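Local coordinates for OxsB protein (Bacillus megaterium, PDB 5UL3) that catalyses the radical S-adenosylmethionine- and cobalamin-dependent oxidative ring contraction of dAMP to an oxetane aldehyde on the way to oxetanocin A, at residues P132-N137 with G296-F301; S176-I181 with G207-I212; D477-G482 with T550-M555; A498-I503 with E522-H527. All coordinates share one frame; numbering follows the deposited sequence. Where two conformers were deposited one is given.

Interaction 1: P132-N137 with G296-F301. With EDO (1,2-ethanediol), chain V.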
loop_
_atom_site.group_PDB
_atom_site.type_symbol
_atom_site.label_atom_id
_atom_site.label_comp_id
_atom_site.label_asym_id
_atom_site.label_seq_id
_atom_site.Cartn_x
_atom_site.Cartn_y
_atom_site.Cartn_z
ATOM N N PRO A 132 -4.286 9.312 10.138
ATOM C CA PRO A 132 -5.652 9.586 10.606
ATOM C C PRO A 132 -6.742 9.168 9.635
ATOM O O PRO A 132 -7.888 8.999 10.076
ATOM C CB PRO A 132 -5.667 11.118 10.794
ATOM C CG PRO A 132 -4.239 11.576 10.578
ATOM C CD PRO A 132 -3.607 10.542 9.704
ATOM N N ILE A 133 -6.436 9.013 8.348
ATOM C CA ILE A 133 -7.437 8.735 7.321
ATOM C C ILE A 133 -7.327 7.259 6.945
ATOM O O ILE A 133 -6.339 6.869 6.306
ATOM C CB ILE A 133 -7.252 9.635 6.094
ATOM C CG1 ILE A 133 -7.344 11.115 6.493
ATOM C CG2 ILE A 133 -8.290 9.298 5.041
ATOM C CD1 ILE A 133 -8.697 11.515 7.081
ATOM N N PRO A 134 -8.295 6.427 7.290
ATOM C CA PRO A 134 -8.133 4.984 7.097
ATOM C C PRO A 134 -8.284 4.569 5.638
ATOM O O PRO A 134 -8.812 5.297 4.798
ATOM C CB PRO A 134 -9.255 4.393 7.956
ATOM C CG PRO A 134 -10.307 5.451 7.962
ATOM C CD PRO A 134 -9.591 6.774 7.897
ATOM N N ARG A 135 -7.783 3.372 5.344
ATOM C CA ARG A 135 -8.073 2.682 4.092
ATOM C C ARG A 135 -8.427 1.243 4.446
ATOM O O ARG A 135 -7.909 0.687 5.417
ATOM C CB ARG A 135 -6.887 2.701 3.105
ATOM C CG ARG A 135 -5.672 1.971 3.640
ATOM C CD ARG A 135 -4.421 2.084 2.745
ATOM N NE ARG A 135 -4.255 1.066 1.696
ATOM C CZ ARG A 135 -4.119 -0.251 1.899
ATOM N NH1 ARG A 135 -4.184 -0.760 3.130
ATOM N NH2 ARG A 135 -3.935 -1.074 0.853
ATOM N N LEU A 136 -9.350 0.677 3.687
ATOM C CA LEU A 136 -9.744 -0.718 3.879
ATOM C C LEU A 136 -8.514 -1.592 4.075
ATOM O O LEU A 136 -7.602 -1.602 3.235
ATOM C CB LEU A 136 -10.545 -1.181 2.666
ATOM C CG LEU A 136 -11.001 -2.652 2.668
ATOM C CD1 LEU A 136 -11.865 -2.973 3.873
ATOM C CD2 LEU A 136 -11.734 -2.964 1.377
ATOM N N ASN A 137 -8.450 -2.299 5.200
ATOM C CA ASN A 137 -7.239 -3.046 5.527
ATOM C C ASN A 137 -7.278 -4.423 4.876
ATOM O O ASN A 137 -7.984 -5.328 5.334
ATOM C CB ASN A 137 -7.027 -3.178 7.028
ATOM C CG ASN A 137 -5.724 -3.905 7.353
ATOM O OD1 ASN A 137 -5.743 -5.034 7.839
ATOM N ND2 ASN A 137 -4.574 -3.268 7.040
ATOM N N GLY A 296 -18.130 0.302 7.041
ATOM C CA GLY A 296 -18.996 1.349 7.585
ATOM C C GLY A 296 -18.251 2.348 8.452
ATOM O O GLY A 296 -18.431 3.560 8.313
ATOM N N GLU A 297 -17.378 1.859 9.330
ATOM C CA GLU A 297 -16.594 2.768 10.154
ATOM C C GLU A 297 -15.547 3.504 9.329
ATOM O O GLU A 297 -15.258 4.676 9.592
ATOM C CB GLU A 297 -15.941 2.005 11.305
ATOM C CG GLU A 297 -16.949 1.564 12.364
ATOM C CD GLU A 297 -17.675 2.755 12.995
ATOM O OE1 GLU A 297 -16.989 3.627 13.576
ATOM O OE2 GLU A 297 -18.921 2.831 12.889
ATOM N N ILE A 298 -14.954 2.832 8.333
ATOM C CA ILE A 298 -14.016 3.509 7.441
ATOM C C ILE A 298 -14.690 4.685 6.746
ATOM O O ILE A 298 -14.081 5.751 6.573
ATOM C CB ILE A 298 -13.434 2.511 6.421
ATOM C CG1 ILE A 298 -12.491 1.555 7.134
ATOM C CG2 ILE A 298 -12.717 3.234 5.277
ATOM C CD1 ILE A 298 -12.130 0.361 6.271
ATOM N N SER A 299 -15.956 4.518 6.344
ATOM C CA SER A 299 -16.646 5.603 5.648
ATOM C C SER A 299 -16.913 6.779 6.577
ATOM O O SER A 299 -16.927 7.929 6.128
ATOM C CB SER A 299 -17.957 5.113 5.036
ATOM O OG SER A 299 -19.008 5.071 5.985
ATOM N N LYS A 300 -17.123 6.508 7.864
ATOM C CA LYS A 300 -17.338 7.578 8.832
ATOM C C LYS A 300 -16.078 8.412 9.019
ATOM O O LYS A 300 -16.166 9.605 9.327
ATOM C CB LYS A 300 -17.825 6.971 10.151
ATOM C CG LYS A 300 -17.603 7.800 11.412
ATOM C CD LYS A 300 -18.076 7.019 12.640
ATOM C CE LYS A 300 -17.840 7.780 13.940
ATOM N NZ LYS A 300 -18.402 7.039 15.110
ATOM N N PHE A 301 -14.904 7.821 8.799
ATOM C CA PHE A 301 -13.637 8.528 8.863
ATOM C C PHE A 301 -13.173 9.006 7.494
ATOM O O PHE A 301 -12.003 9.379 7.347
ATOM C CB PHE A 301 -12.559 7.640 9.490
ATOM C CG PHE A 301 -12.719 7.416 10.972
ATOM C CD1 PHE A 301 -13.782 6.681 11.473
ATOM C CD2 PHE A 301 -11.775 7.913 11.862
ATOM C CE1 PHE A 301 -13.924 6.466 12.831
ATOM C CE2 PHE A 301 -11.907 7.701 13.229
ATOM C CZ PHE A 301 -12.989 6.977 13.712
HETATM C C1 EDO V . -4.806 4.998 -0.220
HETATM O O1 EDO V . -5.136 5.983 0.774
HETATM C C2 EDO V . -3.492 4.305 0.140
HETATM O O2 EDO V . -3.465 3.000 -0.447
#

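Interaction 2: S176-I181 with G207-I212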
loop_
_atom_site.group_PDB
_atom_site.type_symbol
_atom_site.label_atom_id
_atom_site.label_comp_id
_atom_site.label_asym_id
_atom_site.label_seq_id
_atom_site.Cartn_x
_atom_site.Cartn_y
_atom_site.Cartn_z
ATOM N N SER A 176 -15.290 -12.004 23.012
ATOM C CA SER A 176 -15.415 -12.968 21.919
ATOM C C SER A 176 -14.772 -14.322 22.219
ATOM O O SER A 176 -15.162 -15.323 21.602
ATOM C CB SER A 176 -14.803 -12.397 20.635
ATOM O OG SER A 176 -13.405 -12.233 20.766
ATOM N N GLN A 177 -13.799 -14.377 23.124
ATOM C CA GLN A 177 -13.140 -15.625 23.502
ATOM C C GLN A 177 -12.573 -16.378 22.294
ATOM O O GLN A 177 -12.943 -17.527 22.035
ATOM C CB GLN A 177 -14.090 -16.515 24.293
ATOM C CG GLN A 177 -14.370 -15.959 25.680
ATOM C CD GLN A 177 -13.109 -15.921 26.512
ATOM O OE1 GLN A 177 -12.370 -16.905 26.575
ATOM N NE2 GLN A 177 -12.843 -14.786 27.139
ATOM N N PRO A 178 -11.678 -15.754 21.539
ATOM C CA PRO A 178 -11.161 -16.398 20.323
ATOM C C PRO A 178 -10.251 -17.571 20.652
ATOM O O PRO A 178 -9.627 -17.638 21.711
ATOM C CB PRO A 178 -10.375 -15.270 19.640
ATOM C CG PRO A 178 -9.936 -14.390 20.776
ATOM C CD PRO A 178 -11.067 -14.436 21.781
ATOM N N ASP A 179 -10.160 -18.501 19.697
ATOM C CA ASP A 179 -9.192 -19.584 19.796
ATOM C C ASP A 179 -7.832 -19.218 19.230
ATOM O O ASP A 179 -6.822 -19.791 19.648
ATOM C CB ASP A 179 -9.725 -20.814 19.067
ATOM C CG ASP A 179 -11.076 -21.221 19.582
ATOM O OD1 ASP A 179 -11.200 -21.354 20.815
ATOM O OD2 ASP A 179 -12.024 -21.321 18.786
ATOM N N ILE A 180 -7.792 -18.289 18.280
ATOM C CA ILE A 180 -6.549 -17.793 17.696
ATOM C C ILE A 180 -6.649 -16.281 17.662
ATOM O O ILE A 180 -7.675 -15.743 17.232
ATOM C CB ILE A 180 -6.316 -18.335 16.272
ATOM C CG1 ILE A 180 -6.203 -19.869 16.284
ATOM C CG2 ILE A 180 -4.999 -17.748 15.689
ATOM C CD1 ILE A 180 -6.343 -20.494 14.895
ATOM N N ILE A 181 -5.599 -15.592 18.112
ATOM C CA ILE A 181 -5.540 -14.142 18.028
ATOM C C ILE A 181 -4.369 -13.794 17.126
ATOM O O ILE A 181 -3.266 -14.315 17.317
ATOM C CB ILE A 181 -5.369 -13.483 19.410
ATOM C CG1 ILE A 181 -6.578 -13.809 20.304
ATOM C CG2 ILE A 181 -5.212 -11.970 19.262
ATOM C CD1 ILE A 181 -6.360 -13.432 21.759
ATOM N N GLY A 207 -6.235 -16.639 33.153
ATOM C CA GLY A 207 -7.363 -17.483 32.820
ATOM C C GLY A 207 -8.538 -16.779 32.177
ATOM O O GLY A 207 -9.628 -17.356 32.127
ATOM N N ASP A 208 -8.357 -15.559 31.678
ATOM C CA ASP A 208 -9.431 -14.833 30.998
ATOM C C ASP A 208 -9.486 -15.106 29.495
ATOM O O ASP A 208 -10.527 -14.855 28.872
ATOM C CB ASP A 208 -9.265 -13.329 31.202
ATOM C CG ASP A 208 -9.342 -12.934 32.666
ATOM O OD1 ASP A 208 -10.146 -13.554 33.398
ATOM O OD2 ASP A 208 -8.596 -12.016 33.076
ATOM N N LEU A 209 -8.385 -15.580 28.915
ATOM C CA LEU A 209 -8.277 -15.918 27.498
ATOM C C LEU A 209 -7.507 -17.223 27.379
ATOM O O LEU A 209 -6.644 -17.521 28.207
ATOM C CB LEU A 209 -7.510 -14.847 26.681
ATOM C CG LEU A 209 -8.070 -13.443 26.475
ATOM C CD1 LEU A 209 -7.009 -12.523 25.853
ATOM C CD2 LEU A 209 -9.331 -13.480 25.629
ATOM N N SER A 210 -7.801 -17.990 26.335
ATOM C CA SER A 210 -6.955 -19.129 25.980
ATOM C C SER A 210 -6.903 -19.199 24.461
ATOM O O SER A 210 -7.897 -19.544 23.818
ATOM C CB SER A 210 -7.475 -20.432 26.591
ATOM O OG SER A 210 -7.429 -20.362 28.012
ATOM N N SER A 211 -5.750 -18.855 23.894
ATOM C CA SER A 211 -5.633 -18.687 22.454
ATOM C C SER A 211 -4.216 -18.988 21.995
ATOM O O SER A 211 -3.234 -18.712 22.697
ATOM C CB SER A 211 -6.005 -17.258 22.022
ATOM O OG SER A 211 -7.237 -16.825 22.573
ATOM N N ILE A 212 -4.132 -19.560 20.794
ATOM C CA ILE A 212 -2.913 -19.477 20.003
ATOM C C ILE A 212 -2.714 -18.030 19.585
ATOM O O ILE A 212 -3.637 -17.396 19.055
ATOM C CB ILE A 212 -3.025 -20.383 18.767
ATOM C CG1 ILE A 212 -3.229 -21.841 19.174
ATOM C CG2 ILE A 212 -1.782 -20.206 17.855
ATOM C CD1 ILE A 212 -3.565 -22.736 17.981
HETATM O O HOH W 1 -10.101 -17.154 24.712
#

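Interaction 3: D477-G482 with T550-M555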
loop_
_atom_site.group_PDB
_atom_site.type_symbol
_atom_site.label_atom_id
_atom_site.label_comp_id
_atom_site.label_asym_id
_atom_site.label_seq_id
_atom_site.Cartn_x
_atom_site.Cartn_y
_atom_site.Cartn_z
ATOM N N ASP A 477 22.182 8.511 -2.234
ATOM C CA ASP A 477 22.376 7.163 -1.714
ATOM C C ASP A 477 23.809 7.028 -1.217
ATOM O O ASP A 477 24.720 7.699 -1.710
ATOM C CB ASP A 477 22.043 6.061 -2.735
ATOM C CG ASP A 477 23.056 5.955 -3.870
ATOM O OD1 ASP A 477 23.167 6.912 -4.657
ATOM O OD2 ASP A 477 23.691 4.876 -4.007
ATOM N N GLN A 478 23.984 6.145 -0.232
ATOM C CA GLN A 478 25.183 6.152 0.596
ATOM C C GLN A 478 26.426 5.711 -0.164
ATOM O O GLN A 478 27.536 6.090 0.224
ATOM C CB GLN A 478 24.967 5.263 1.827
ATOM C CG GLN A 478 24.005 5.849 2.874
ATOM C CD GLN A 478 22.531 5.542 2.606
ATOM O OE1 GLN A 478 22.162 5.033 1.545
ATOM N NE2 GLN A 478 21.691 5.836 3.589
ATOM N N LEU A 479 26.278 4.947 -1.240
ATOM C CA LEU A 479 27.446 4.489 -1.981
ATOM C C LEU A 479 27.853 5.442 -3.097
ATOM O O LEU A 479 28.810 5.145 -3.820
ATOM C CB LEU A 479 27.194 3.088 -2.555
ATOM C CG LEU A 479 26.909 2.042 -1.474
ATOM C CD1 LEU A 479 26.691 0.648 -2.056
ATOM C CD2 LEU A 479 28.045 2.032 -0.454
ATOM N N MET A 480 27.174 6.580 -3.242
ATOM C CA MET A 480 27.503 7.532 -4.293
ATOM C C MET A 480 28.833 8.214 -3.994
ATOM O O MET A 480 29.051 8.718 -2.888
ATOM C CB MET A 480 26.413 8.600 -4.420
ATOM C CG MET A 480 26.616 9.564 -5.605
ATOM S SD MET A 480 25.463 10.958 -5.530
ATOM C CE MET A 480 23.878 10.098 -5.715
ATOM N N LYS A 481 29.703 8.256 -4.993
ATOM C CA LYS A 481 31.014 8.885 -4.884
ATOM C C LYS A 481 31.051 10.099 -5.797
ATOM O O LYS A 481 30.813 9.978 -7.005
ATOM C CB LYS A 481 32.123 7.895 -5.244
ATOM C CG LYS A 481 32.320 6.812 -4.198
ATOM C CD LYS A 481 33.543 5.949 -4.481
ATOM C CE LYS A 481 33.788 4.992 -3.326
ATOM N NZ LYS A 481 34.947 4.096 -3.589
ATOM N N GLY A 482 31.362 11.252 -5.222
ATOM C CA GLY A 482 31.435 12.488 -5.974
ATOM C C GLY A 482 30.060 13.061 -6.252
ATOM O O GLY A 482 29.032 12.509 -5.866
ATOM N N THR A 550 18.091 -6.404 1.930
ATOM C CA THR A 550 18.208 -5.849 0.596
ATOM C C THR A 550 19.588 -6.118 0.006
ATOM O O THR A 550 20.590 -6.111 0.725
ATOM C CB THR A 550 17.999 -4.334 0.618
ATOM O OG1 THR A 550 18.891 -3.743 1.578
ATOM C CG2 THR A 550 16.540 -4.000 0.946
ATOM N N PRO A 551 19.649 -6.309 -1.315
ATOM C CA PRO A 551 20.953 -6.281 -1.995
ATOM C C PRO A 551 21.757 -5.040 -1.677
ATOM O O PRO A 551 22.986 -5.121 -1.550
ATOM C CB PRO A 551 20.560 -6.341 -3.482
ATOM C CG PRO A 551 19.273 -7.075 -3.497
ATOM C CD PRO A 551 18.551 -6.587 -2.252
ATOM N N TYR A 552 21.100 -3.885 -1.537
ATOM C CA TYR A 552 21.847 -2.662 -1.253
ATOM C C TYR A 552 22.532 -2.724 0.110
ATOM O O TYR A 552 23.664 -2.245 0.260
ATOM C CB TYR A 552 20.931 -1.439 -1.341
ATOM C CG TYR A 552 21.683 -0.126 -1.521
ATOM C CD1 TYR A 552 22.150 0.586 -0.420
ATOM C CD2 TYR A 552 21.920 0.397 -2.791
ATOM C CE1 TYR A 552 22.839 1.791 -0.570
ATOM C CE2 TYR A 552 22.614 1.594 -2.954
ATOM C CZ TYR A 552 23.066 2.283 -1.840
ATOM O OH TYR A 552 23.756 3.465 -1.968
ATOM N N SER A 553 21.871 -3.298 1.123
ATOM C CA SER A 553 22.529 -3.432 2.421
ATOM C C SER A 553 23.761 -4.320 2.306
ATOM O O SER A 553 24.805 -4.030 2.905
ATOM C CB SER A 553 21.569 -3.984 3.481
ATOM O OG SER A 553 21.181 -5.328 3.221
ATOM N N ARG A 554 23.679 -5.379 1.506
ATOM C CA ARG A 554 24.851 -6.232 1.328
ATOM C C ARG A 554 25.937 -5.539 0.509
ATOM O O ARG A 554 27.129 -5.770 0.752
ATOM C CB ARG A 554 24.438 -7.557 0.694
ATOM C CG ARG A 554 23.413 -8.301 1.544
ATOM C CD ARG A 554 23.198 -9.737 1.095
ATOM N NE ARG A 554 22.555 -9.834 -0.211
ATOM C CZ ARG A 554 21.239 -9.796 -0.408
ATOM N NH1 ARG A 554 20.402 -9.644 0.617
ATOM N NH2 ARG A 554 20.756 -9.909 -1.639
ATOM N N MET A 555 25.554 -4.683 -0.446
ATOM C CA MET A 555 26.541 -3.859 -1.145
ATOM C C MET A 555 27.260 -2.937 -0.176
ATOM O O MET A 555 28.475 -2.724 -0.288
ATOM C CB MET A 555 25.866 -3.040 -2.247
ATOM C CG MET A 555 25.289 -3.871 -3.373
ATOM S SD MET A 555 23.999 -3.013 -4.323
ATOM C CE MET A 555 24.837 -1.530 -4.868
#

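Interaction 4: A498-I503 with E522-H527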
loop_
_atom_site.group_PDB
_atom_site.type_symbol
_atom_site.label_atom_id
_atom_site.label_comp_id
_atom_site.label_asym_id
_atom_site.label_seq_id
_atom_site.Cartn_x
_atom_site.Cartn_y
_atom_site.Cartn_z
ATOM N N ALA A 498 9.446 16.049 -20.999
ATOM C CA ALA A 498 8.918 14.777 -20.526
ATOM C C ALA A 498 7.419 14.831 -20.278
ATOM O O ALA A 498 6.681 13.964 -20.745
ATOM C CB ALA A 498 9.643 14.350 -19.238
ATOM N N LEU A 499 6.932 15.848 -19.576
ATOM C CA LEU A 499 5.523 15.870 -19.198
ATOM C C LEU A 499 4.686 16.457 -20.330
ATOM O O LEU A 499 4.890 17.608 -20.735
ATOM C CB LEU A 499 5.336 16.657 -17.899
ATOM C CG LEU A 499 6.206 16.169 -16.730
ATOM C CD1 LEU A 499 6.007 17.029 -15.485
ATOM C CD2 LEU A 499 5.923 14.692 -16.420
ATOM N N MET A 500 3.752 15.660 -20.841
ATOM C CA MET A 500 2.886 16.042 -21.946
ATOM C C MET A 500 1.495 16.386 -21.435
ATOM O O MET A 500 1.002 15.798 -20.467
ATOM C CB MET A 500 2.761 14.917 -22.978
ATOM C CG MET A 500 4.065 14.491 -23.625
ATOM S SD MET A 500 4.759 15.754 -24.717
ATOM C CE MET A 500 6.174 16.222 -23.752
ATOM N N LYS A 501 0.860 17.343 -22.108
ATOM C CA LYS A 501 -0.557 17.559 -21.915
ATOM C C LYS A 501 -1.316 16.344 -22.425
ATOM O O LYS A 501 -0.800 15.591 -23.252
ATOM C CB LYS A 501 -1.029 18.792 -22.679
ATOM C CG LYS A 501 -0.426 20.098 -22.232
ATOM C CD LYS A 501 -0.877 21.215 -23.170
ATOM C CE LYS A 501 -0.564 22.587 -22.597
ATOM N NZ LYS A 501 -0.892 23.671 -23.561
ATOM N N PRO A 502 -2.545 16.131 -21.952
ATOM C CA PRO A 502 -3.392 15.095 -22.561
ATOM C C PRO A 502 -3.558 15.377 -24.041
ATOM O O PRO A 502 -3.974 16.464 -24.441
ATOM C CB PRO A 502 -4.723 15.225 -21.802
ATOM C CG PRO A 502 -4.342 15.834 -20.486
ATOM C CD PRO A 502 -3.197 16.765 -20.790
ATOM N N ILE A 503 -3.215 14.392 -24.861
ATOM C CA ILE A 503 -3.182 14.563 -26.307
ATOM C C ILE A 503 -4.459 13.975 -26.885
ATOM O O ILE A 503 -4.825 12.839 -26.568
ATOM C CB ILE A 503 -1.937 13.899 -26.923
ATOM C CG1 ILE A 503 -0.671 14.623 -26.461
ATOM C CG2 ILE A 503 -2.027 13.916 -28.439
ATOM C CD1 ILE A 503 0.613 14.053 -27.033
ATOM N N GLU A 522 9.184 18.311 -32.970
ATOM C CA GLU A 522 8.173 19.359 -33.070
ATOM C C GLU A 522 6.894 18.952 -32.357
ATOM O O GLU A 522 6.241 19.782 -31.715
ATOM C CB GLU A 522 7.877 19.680 -34.535
ATOM C CG GLU A 522 8.991 20.422 -35.257
ATOM C CD GLU A 522 8.518 21.038 -36.560
ATOM O OE1 GLU A 522 7.330 20.854 -36.906
ATOM O OE2 GLU A 522 9.329 21.709 -37.235
ATOM N N PHE A 523 6.515 17.678 -32.469
ATOM C CA PHE A 523 5.319 17.189 -31.792
ATOM C C PHE A 523 5.475 17.284 -30.277
ATOM O O PHE A 523 4.592 17.800 -29.581
ATOM C CB PHE A 523 5.040 15.750 -32.230
ATOM C CG PHE A 523 3.744 15.187 -31.727
ATOM C CD1 PHE A 523 2.570 15.379 -32.432
ATOM C CD2 PHE A 523 3.709 14.422 -30.568
ATOM C CE1 PHE A 523 1.379 14.836 -31.983
ATOM C CE2 PHE A 523 2.522 13.881 -30.115
ATOM C CZ PHE A 523 1.357 14.086 -30.821
ATOM N N ILE A 524 6.603 16.801 -29.753
ATOM C CA ILE A 524 6.862 16.882 -28.318
ATOM C C ILE A 524 6.786 18.330 -27.840
ATOM O O ILE A 524 6.130 18.636 -26.835
ATOM C CB ILE A 524 8.218 16.238 -27.988
ATOM C CG1 ILE A 524 8.171 14.736 -28.298
ATOM C CG2 ILE A 524 8.581 16.486 -26.546
ATOM C CD1 ILE A 524 9.543 14.096 -28.525
ATOM N N GLU A 525 7.430 19.248 -28.571
ATOM C CA GLU A 525 7.375 20.664 -28.206
ATOM C C GLU A 525 5.948 21.204 -28.223
ATOM O O GLU A 525 5.559 21.975 -27.337
ATOM C CB GLU A 525 8.258 21.482 -29.145
ATOM C CG GLU A 525 9.660 21.641 -28.623
ATOM C CD GLU A 525 9.667 22.130 -27.194
ATOM O OE1 GLU A 525 9.253 23.290 -26.963
ATOM O OE2 GLU A 525 10.065 21.342 -26.303
ATOM N N LYS A 526 5.154 20.817 -29.224
ATOM C CA LYS A 526 3.795 21.344 -29.326
ATOM C C LYS A 526 2.933 20.929 -28.141
ATOM O O LYS A 526 2.096 21.713 -27.675
ATOM C CB LYS A 526 3.145 20.877 -30.626
ATOM C CG LYS A 526 1.685 21.272 -30.748
ATOM C CD LYS A 526 1.050 20.718 -32.012
ATOM C CE LYS A 526 -0.389 21.209 -32.149
ATOM N NZ LYS A 526 -1.137 20.496 -33.224
ATOM N N HIS A 527 3.133 19.718 -27.623
ATOM C CA HIS A 527 2.218 19.139 -26.649
ATOM C C HIS A 527 2.737 19.142 -25.214
ATOM O O HIS A 527 2.004 18.724 -24.310
ATOM C CB HIS A 527 1.863 17.711 -27.074
ATOM C CG HIS A 527 1.017 17.642 -28.309
ATOM N ND1 HIS A 527 -0.345 17.866 -28.293
ATOM C CD2 HIS A 527 1.336 17.364 -29.596
ATOM C CE1 HIS A 527 -0.825 17.734 -29.517
ATOM N NE2 HIS A 527 0.172 17.424 -30.325
HETATM O O HOH W 2 -2.574 18.383 -26.353
#

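Interaction 1: P132-N137 with G296-F301
Pro-134 lays the CG–CD edge of its ring against the CB of Phe-301, with CD and CB 3.5 Å apart, and the two side chains cross at about a right angle. The Phe-301 ring itself leads off elsewhere, because CG stands beside the backbone N (chi1 -72°); the touch is therefore made by the methylene, while the carbonyl O of Pro-132 comes toward the ring at its edge, 4.4 Å from CD2. One turn back on helix 295-300, Ile-298 covers the next part of the loop. Its CD1 methyl reaches the backbone of Leu-136, 3.5 Å from CA, and lies 4.1 Å from Leu-136 CD1, while its CG2 branch sits 4.2 Å from Pro-134 CG. The two branches of Ile-298 thus span Pro-134 and Leu-136, and Arg-135 between them is directed the other way, its CB leaving the helix behind.

That direction takes Arg-135 to the cofactor. It is a cobalamin-binding residue, and its NH2 is hydrogen-bonded to an oxygen of cobalamin. Its NE donates to O2 of a 1,2-ethanediol, probably a crystallisation additive, at 3.0 Å with an N-H...O angle of 140°. Pro-134 and Leu-136 both bond through their backbones to Ala-304, just past the short helix, and Asn-137 caps helix 138-149.

No hydrogen bond joins 132-137 to 296-301. The chemistry implies an apolar contact between the cobalamin-binding loop and the short helix 295-300, probably near where the Rossmann and radical SAM parts meet.

Interaction 2: S176-I181 with G207-I212
Two neighbouring parallel strands of the cobalamin-binding Rossmann fold, 180-184 and 212-216, start here, and the pairing is defined by one bridge, Ile-180 with Ile-212. Asp-179 O accepts from Ile-212 N at 2.9 Å, and Ile-181 N donates to Ile-212 O at 2.8 Å. Ile-180 and Ile-212 lie side by side on one face, CG1 of the former 4.1 Å from CB of the latter, and helix 242-252 covers them. Ile-181 faces helices 166-176 and 190-205, and its CD1 touches both Leu-209 CD1 and Ser-211 OG.

Ahead of the strands, side chains take over the bonding. Ser-211 OG donates to Pro-178 O at 2.7 Å, arriving 44° out of the carbonyl plane; its position beside the backbone N turns it to that oxygen. A water gives a second link, accepting from Ser-210 N and lying within hydrogen-bonding distance of Pro-178 O and Gln-177 OE1.

Farther out, Gln-177 leaves helix 166-176 with positive phi, and the bend at its chi2 brings the amide to the backbone of Asp-208. Leu-174 O, in the last turn of that helix, also accepts from NE2 and so helps to position the amide. The other NE2 bond runs to Asp-208 O over 2.9 Å, nearly straight at 169°, with the oxygen only 4° out of the amide plane.

Interaction 3: D477-G482 with T550-M555
Tyr-552 reaches from the first turn of helix 551-563 into the type I turn Asp-477 to Met-480, and its hydroxyl is the tight point of the contact. The OH donates to Asp-477 OD2 across a very short 2.5 Å, the carboxylate oxygen lying in the plane of the ring at its edge, with the two flat groups turned 66° apart. Tyr-552 OH in turn accepts from Leu-479 N at 3.0 Å, N-H...O angle 159°. With CG set anti to the backbone N (chi1 -161°), the phenol projects toward the turn and fills both roles at once. Asp-477 itself is held from behind: OD1 forms a salt bridge with Arg-445 and a hydrogen bond with Gln-442 NE2, so helix 440-445 positions the acceptor.

Away from the hydroxyl the packing is looser and apolar. Leu-479, coming from the opposite direction to Tyr-552, puts CD1 over one ring face, 4.0 Å above the plane and toward the rim, and its CG is 3.9 Å from CZ. The same CD1 meets Met-555 CB at 3.8 Å; Leu-479 and Met-555 are the partly exposed members of the contact. On the Gln-478 side, OE1 stands 3.9 Å from Tyr-552 CE1 and is buried with no polar partner in the model, whereas NE2 is bonded to Met-544 O.

Thr-550 OG1 separately caps Ser-553 N. The two hydroxyl bonds fix where its proton points; the carboxylate, probably kept charged by Arg-445, would polarise the phenol, though so short a distance needs caution.

Interaction 4: A498-I503 with E522-H527
The C-terminal end of the short helix 521-527 is met by the extended loop between helices 484-493 and 510-519, a packing contact in the radical SAM core region away from the annotated sites. Lys-501 N donates to His-527 O at 2.8 Å, N-H...O angle 163°, coming almost straight at the oxygen from the end of the carbonyl; this last-turn carbonyl thus finds its donor in the loop instead of farther along the helix. The CB and CG of Lys-501 lie alongside the same oxygen, 3.4 Å away in the case of CB.

Ile-503 packs over a face of the His-527 imidazole in a CH-pi contact: its CD1 is 4.2 Å from the ring centroid and 26° off the normal, and the two side chains cross at about a right angle. CD1 also reaches Phe-523 CE2 at 3.6 Å, so one methyl fills the angle between two aromatic rings. Those rings meet each other too, His-527 CD2 sitting 3.4 Å above the centre of the Phe-523 ring. At the imidazole edge a water bridges ND1 and Pro-502 O.

Met-500 bends at chi2 and again at chi3, which together carry CE to Ile-524 CG2, 3.7 Å away. Leu-517 of helix 510-519 touches Met-500, Ile-503 and Phe-523. The chemistry implies a contact of mainly apolar and CH-pi packing, with one direct hydrogen bond at the helix end and one water at the imidazole edge.

Interaction 2 is nested within the loop closed by interaction 1, and interaction 4 within that closed by interaction 3, yet no two of the four touch. Interaction 1, about 15 Å from the chain's centre, is the most central and probably joins the cobalamin-binding part to the radical SAM part, by apolar packing. Interaction 2, its centre about 27 Å from that of interaction 1, belongs to the same Rossmann fold but uses strand pairing and polar side chains on its more exposed side. Interaction 3 is the buried contact and turns on one phenol hydroxyl. Interaction 4, its centre about 31 Å from the chain's centre, is partly buried and combines a backbone bond with aromatic packing; centres of interactions 2 and 4 lie about 61 Å apart.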